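Local coordinates for protein FdhC (Acinetobacter nosocomialis, PDB 5KTC) that probably transfers a 3-hydroxybutanoyl group from its coenzyme A thioester to the amino group of a dTDP-linked amino sugar, as a GNAT-superfamily N-acyltransferase, at residues Y106-E117 / I172-K180. Sequence-based numbering, arbitrary orientation. Where two conformers were deposited one is given.
With COA (coenzyme A), chain D.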
loop_
_atom_site.group_PDB
_atom_site.type_symbol
_atom_site.label_atom_id
_atom_site.label_comp_id
_atom_site.label_asym_id
_atom_site.label_seq_id
_atom_site.Cartn_x
_atom_site.Cartn_y
_atom_site.Cartn_z
ATOM N N TYR A 106 13.228 -4.946 0.522
ATOM C CA TYR A 106 12.666 -3.805 1.186
ATOM C C TYR A 106 11.407 -3.285 0.482
ATOM O O TYR A 106 11.006 -2.167 0.742
ATOM C CB TYR A 106 13.734 -2.663 1.343
ATOM C CG TYR A 106 14.944 -3.156 2.141
ATOM C CD1 TYR A 106 14.791 -3.612 3.445
ATOM C CD2 TYR A 106 16.226 -3.210 1.584
ATOM C CE1 TYR A 106 15.870 -4.120 4.173
ATOM C CE2 TYR A 106 17.307 -3.728 2.311
ATOM C CZ TYR A 106 17.128 -4.165 3.590
ATOM O OH TYR A 106 18.177 -4.694 4.325
ATOM N N ALA A 107 10.799 -4.080 -0.391
ATOM C CA ALA A 107 9.540 -3.660 -1.049
ATOM C C ALA A 107 8.466 -3.164 -0.079
ATOM O O ALA A 107 7.665 -2.268 -0.410
ATOM C CB ALA A 107 8.974 -4.829 -1.843
ATOM N N ALA A 108 8.393 -3.816 1.081
ATOM C CA ALA A 108 7.350 -3.461 2.085
ATOM C C ALA A 108 7.533 -2.008 2.523
ATOM O O ALA A 108 6.589 -1.205 2.536
ATOM C CB ALA A 108 7.361 -4.431 3.273
ATOM N N VAL A 109 8.774 -1.645 2.824
ATOM C CA VAL A 109 9.085 -0.253 3.211
ATOM C C VAL A 109 8.811 0.704 2.062
ATOM O O VAL A 109 8.192 1.778 2.248
ATOM C CB VAL A 109 10.553 -0.083 3.699
ATOM C CG1 VAL A 109 10.822 1.332 4.096
ATOM C CG2 VAL A 109 10.864 -1.028 4.823
ATOM N N GLU A 110 9.281 0.364 0.871
ATOM C CA GLU A 110 9.134 1.302 -0.238
ATOM C C GLU A 110 7.641 1.566 -0.602
ATOM O O GLU A 110 7.203 2.693 -0.851
ATOM C CB GLU A 110 9.832 0.724 -1.491
ATOM C CG GLU A 110 11.360 0.624 -1.348
ATOM C CD GLU A 110 12.082 0.141 -2.586
ATOM O OE1 GLU A 110 11.526 0.082 -3.691
ATOM O OE2 GLU A 110 13.272 -0.107 -2.445
ATOM N N SER A 111 6.910 0.464 -0.656
ATOM C CA SER A 111 5.463 0.523 -1.051
ATOM C C SER A 111 4.650 1.276 -0.008
ATOM O O SER A 111 3.831 2.143 -0.371
ATOM C CB SER A 111 4.915 -0.870 -1.346
ATOM O OG SER A 111 4.967 -1.750 -0.267
ATOM N N ALA A 112 4.932 1.058 1.285
ATOM C CA ALA A 112 4.245 1.829 2.310
ATOM C C ALA A 112 4.512 3.370 2.141
ATOM O O ALA A 112 3.582 4.221 2.164
ATOM C CB ALA A 112 4.621 1.334 3.741
ATOM N N LEU A 113 5.781 3.708 1.885
ATOM C CA LEU A 113 6.144 5.075 1.733
ATOM C C LEU A 113 5.473 5.694 0.525
ATOM O O LEU A 113 5.082 6.846 0.563
ATOM C CB LEU A 113 7.687 5.251 1.650
ATOM C CG LEU A 113 8.396 4.837 2.924
ATOM C CD1 LEU A 113 9.911 4.674 2.644
ATOM C CD2 LEU A 113 8.088 5.859 4.046
ATOM N N LEU A 114 5.321 4.934 -0.546
ATOM C CA LEU A 114 4.766 5.463 -1.735
ATOM C C LEU A 114 3.291 5.633 -1.517
ATOM O O LEU A 114 2.695 6.577 -2.040
ATOM C CB LEU A 114 5.056 4.554 -2.911
ATOM C CG LEU A 114 6.511 4.546 -3.435
ATOM C CD1 LEU A 114 6.662 3.468 -4.510
ATOM C CD2 LEU A 114 6.946 5.918 -3.935
ATOM N N VAL A 115 2.685 4.732 -0.767
ATOM C CA VAL A 115 1.245 4.967 -0.375
ATOM C C VAL A 115 1.052 6.307 0.281
ATOM O O VAL A 115 0.104 7.040 -0.055
ATOM C CB VAL A 115 0.670 3.866 0.517
ATOM C CG1 VAL A 115 -0.621 4.324 1.240
ATOM C CG2 VAL A 115 0.525 2.574 -0.276
ATOM N N TYR A 116 1.899 6.597 1.274
ATOM C CA TYR A 116 1.773 7.858 1.970
ATOM C C TYR A 116 2.104 9.064 1.074
ATOM O O TYR A 116 1.489 10.107 1.243
ATOM C CB TYR A 116 2.643 7.841 3.255
ATOM C CG TYR A 116 2.182 6.811 4.252
ATOM C CD1 TYR A 116 0.820 6.721 4.626
ATOM C CD2 TYR A 116 3.057 5.956 4.894
ATOM C CE1 TYR A 116 0.383 5.841 5.577
ATOM C CE2 TYR A 116 2.609 5.024 5.804
ATOM C CZ TYR A 116 1.275 4.984 6.159
ATOM O OH TYR A 116 0.777 4.076 7.056
ATOM N N GLU A 117 3.055 8.935 0.160
ATOM C CA GLU A 117 3.347 9.974 -0.871
ATOM C C GLU A 117 2.023 10.237 -1.656
ATOM O O GLU A 117 1.581 11.375 -1.846
ATOM C CB GLU A 117 4.537 9.490 -1.783
ATOM C CG GLU A 117 5.487 10.529 -2.414
ATOM C CD GLU A 117 6.594 9.943 -3.343
ATOM O OE1 GLU A 117 6.447 10.171 -4.563
ATOM O OE2 GLU A 117 7.608 9.283 -2.913
ATOM N N ILE A 172 12.572 12.350 5.238
ATOM C CA ILE A 172 13.996 12.573 5.469
ATOM C C ILE A 172 14.704 11.292 5.987
ATOM O O ILE A 172 15.671 10.811 5.412
ATOM C CB ILE A 172 14.213 13.718 6.445
ATOM C CG1 ILE A 172 13.483 14.986 5.930
ATOM C CG2 ILE A 172 15.698 13.999 6.674
ATOM C CD1 ILE A 172 12.626 15.668 7.002
ATOM N N GLN A 173 14.164 10.735 7.044
ATOM C CA GLN A 173 14.711 9.549 7.676
ATOM C C GLN A 173 14.734 8.359 6.726
ATOM O O GLN A 173 15.626 7.528 6.771
ATOM C CB GLN A 173 13.869 9.189 8.875
ATOM C CG GLN A 173 14.456 8.008 9.599
ATOM C CD GLN A 173 13.737 7.681 10.870
ATOM O OE1 GLN A 173 13.002 8.492 11.429
ATOM N NE2 GLN A 173 13.943 6.466 11.337
ATOM N N TYR A 174 13.690 8.259 5.909
ATOM C CA TYR A 174 13.535 7.117 4.992
ATOM C C TYR A 174 13.882 7.468 3.522
ATOM O O TYR A 174 13.545 6.695 2.598
ATOM C CB TYR A 174 12.104 6.581 5.048
ATOM C CG TYR A 174 11.737 5.851 6.297
ATOM C CD1 TYR A 174 11.404 6.519 7.481
ATOM C CD2 TYR A 174 11.781 4.480 6.311
ATOM C CE1 TYR A 174 11.063 5.809 8.655
ATOM C CE2 TYR A 174 11.451 3.762 7.459
ATOM C CZ TYR A 174 11.086 4.433 8.627
ATOM O OH TYR A 174 10.767 3.644 9.687
ATOM N N ALA A 175 14.597 8.572 3.304
ATOM C CA ALA A 175 14.989 8.982 1.947
ATOM C C ALA A 175 15.749 7.897 1.195
ATOM O O ALA A 175 15.595 7.809 -0.019
ATOM C CB ALA A 175 15.813 10.277 1.960
ATOM N N ARG A 176 16.579 7.116 1.891
ATOM C CA ARG A 176 17.383 6.064 1.252
ATOM C C ARG A 176 16.512 4.979 0.545
ATOM O O ARG A 176 17.006 4.223 -0.304
ATOM C CB ARG A 176 18.343 5.379 2.235
ATOM C CG ARG A 176 17.706 4.559 3.315
ATOM C CD ARG A 176 18.758 4.115 4.253
ATOM N NE ARG A 176 18.229 3.442 5.386
ATOM C CZ ARG A 176 18.067 2.140 5.521
ATOM N NH1 ARG A 176 18.395 1.287 4.545
ATOM N NH2 ARG A 176 17.552 1.698 6.660
ATOM N N PHE A 177 15.270 4.820 0.991
ATOM C CA PHE A 177 14.378 3.839 0.387
ATOM C C PHE A 177 13.666 4.366 -0.868
ATOM O O PHE A 177 13.141 3.590 -1.664
ATOM C CB PHE A 177 13.333 3.401 1.417
ATOM C CG PHE A 177 13.878 2.578 2.535
ATOM C CD1 PHE A 177 14.077 1.221 2.369
ATOM C CD2 PHE A 177 14.126 3.161 3.752
ATOM C CE1 PHE A 177 14.553 0.428 3.382
ATOM C CE2 PHE A 177 14.591 2.385 4.788
ATOM C CZ PHE A 177 14.809 1.020 4.605
ATOM N N LEU A 178 13.619 5.679 -1.024
ATOM C CA LEU A 178 12.836 6.296 -2.040
ATOM C C LEU A 178 13.616 6.637 -3.293
ATOM O O LEU A 178 13.021 6.812 -4.366
ATOM C CB LEU A 178 12.195 7.521 -1.475
ATOM C CG LEU A 178 11.066 7.241 -0.472
ATOM C CD1 LEU A 178 10.771 8.510 0.332
ATOM C CD2 LEU A 178 9.783 6.837 -1.162
ATOM N N GLY A 179 14.939 6.722 -3.196
ATOM C CA GLY A 179 15.751 7.149 -4.327
ATOM C C GLY A 179 17.199 7.096 -3.916
ATOM O O GLY A 179 17.498 6.662 -2.793
ATOM N N LYS A 180 18.072 7.471 -4.841
ATOM C CA LYS A 180 19.513 7.695 -4.518
ATOM C C LYS A 180 19.642 8.997 -3.766
ATOM O O LYS A 180 18.984 9.969 -4.056
ATOM C CB LYS A 180 20.356 7.725 -5.788
ATOM C CG LYS A 180 20.378 6.348 -6.473
ATOM C CD LYS A 180 21.530 6.225 -7.481
ATOM C CE LYS A 180 21.761 4.753 -7.843
ATOM N NZ LYS A 180 21.785 4.650 -9.321
HETATM N N1A COA D . 12.988 0.587 8.701
HETATM C C2A COA D . 13.948 -0.179 8.132
HETATM N N3A COA D . 13.727 -1.433 7.730
HETATM C C4A COA D . 12.496 -1.915 7.808
HETATM C C5A COA D . 11.386 -1.112 8.379
HETATM C C6A COA D . 11.710 0.215 8.845
HETATM N N6A COA D . 10.789 1.008 9.384
HETATM N N7A COA D . 10.290 -1.856 8.326
HETATM C C8A COA D . 10.646 -3.041 7.788
HETATM N N9A COA D . 11.973 -3.071 7.489
HETATM C C1B COA D . 12.723 -4.181 6.862
HETATM C C2B COA D . 12.316 -5.507 7.516
HETATM O O2B COA D . 13.070 -5.807 8.702
HETATM C C3B COA D . 12.507 -6.476 6.399
HETATM O O3B COA D . 13.911 -6.730 6.289
HETATM P P3B COA D . 14.515 -8.146 6.749
HETATM O O7A COA D . 14.594 -8.886 5.408
HETATM O O8A COA D . 15.803 -7.549 7.240
HETATM O O9A COA D . 13.570 -8.743 7.761
HETATM C C4B COA D . 12.076 -5.687 5.182
HETATM O O4B COA D . 12.342 -4.307 5.484
HETATM C C5B COA D . 10.653 -5.976 4.751
HETATM O O5B COA D . 9.760 -5.703 5.808
HETATM P P1A COA D . 8.833 -6.854 6.370
HETATM O O1A COA D . 8.176 -6.339 7.632
HETATM O O2A COA D . 9.426 -8.235 6.289
HETATM O O3A COA D . 7.558 -6.911 5.375
HETATM P P2A COA D . 7.082 -7.970 4.338
HETATM O O4A COA D . 8.041 -8.184 3.198
HETATM O O5A COA D . 6.584 -9.236 5.013
HETATM O O6A COA D . 5.819 -7.246 3.683
HETATM C CBP COA D . 3.403 -7.539 3.808
HETATM C CCP COA D . 4.676 -7.022 4.501
HETATM C CDP COA D . 2.261 -7.308 4.766
HETATM C CEP COA D . 3.153 -6.776 2.511
HETATM C CAP COA D . 3.578 -9.045 3.494
HETATM O OAP COA D . 4.101 -9.652 4.722
HETATM C C9P COA D . 2.355 -9.711 3.010
HETATM O O9P COA D . 1.927 -9.706 1.835
HETATM N N8P COA D . 1.677 -10.357 3.981
HETATM C C7P COA D . 0.469 -11.031 3.685
HETATM C C6P COA D . -0.721 -10.162 3.364
HETATM C C5P COA D . -1.075 -9.325 4.567
HETATM O O5P COA D . -1.210 -9.883 5.670
HETATM N N4P COA D . -1.184 -8.027 4.370
HETATM C C3P COA D . -1.389 -7.088 5.478
HETATM C C2P COA D . -2.843 -7.090 5.989
HETATM S S1P COA D . -2.928 -6.105 7.531
#
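Val109 sets one methyl squarely on the Phe177 ring: CG1 stands 3.6 Å from the ring centroid and 9° off its normal, a CH-pi contact over the face. With CG1 anti to the backbone N (chi1 -179°), the other methyl, CG2, is turned to the adenine of coenzyme A, 3.5 Å from its C4A, and the valine side chain sits between ring and base. The Phe177 ring presents its edge to the face of Tyr106 in an offset edge-to-face pair, planes at 75°, while its CZ touches adenine C2A. Tyr106, at the N-cap of helix 107-122, in turn brings the edge of its own ring to the ribose, CD1 lying 3.3 Å from O4B.

One turn further along the helix, Leu113 pushes CD1 into the notch between the CB atoms of Tyr174 and Phe177, crossing the tyrosine side chain at about a right angle. The bump is returned by Leu178, whose CD2 settles 3.8 Å from Leu113 CB, also touching Leu114 CD2. Beside Phe177, the aliphatic CG of Glu110 passes the carbonyl O of Phe177, but the acid's OE1 is hydrogen-bonded to Thr11 OG1 and Thr10 N.

The C-terminal segment thereby closes over helix 107-122 on the adenine side. Ala107 and Ala108 of that helix pack on Leu99 of strand 91-99 in the GNAT core, and Ala108 CB also comes against O6A of coenzyme A, in keeping with the GNAT helix whose N-terminal end meets the pyrophosphate. Side chains of the two segments pair by apolar and aromatic packing, without a direct hydrogen bond between them; adenine N6A instead donates a 2.7 Å hydrogen bond to Tyr174 OH, which probably helps select for the adenine amino group.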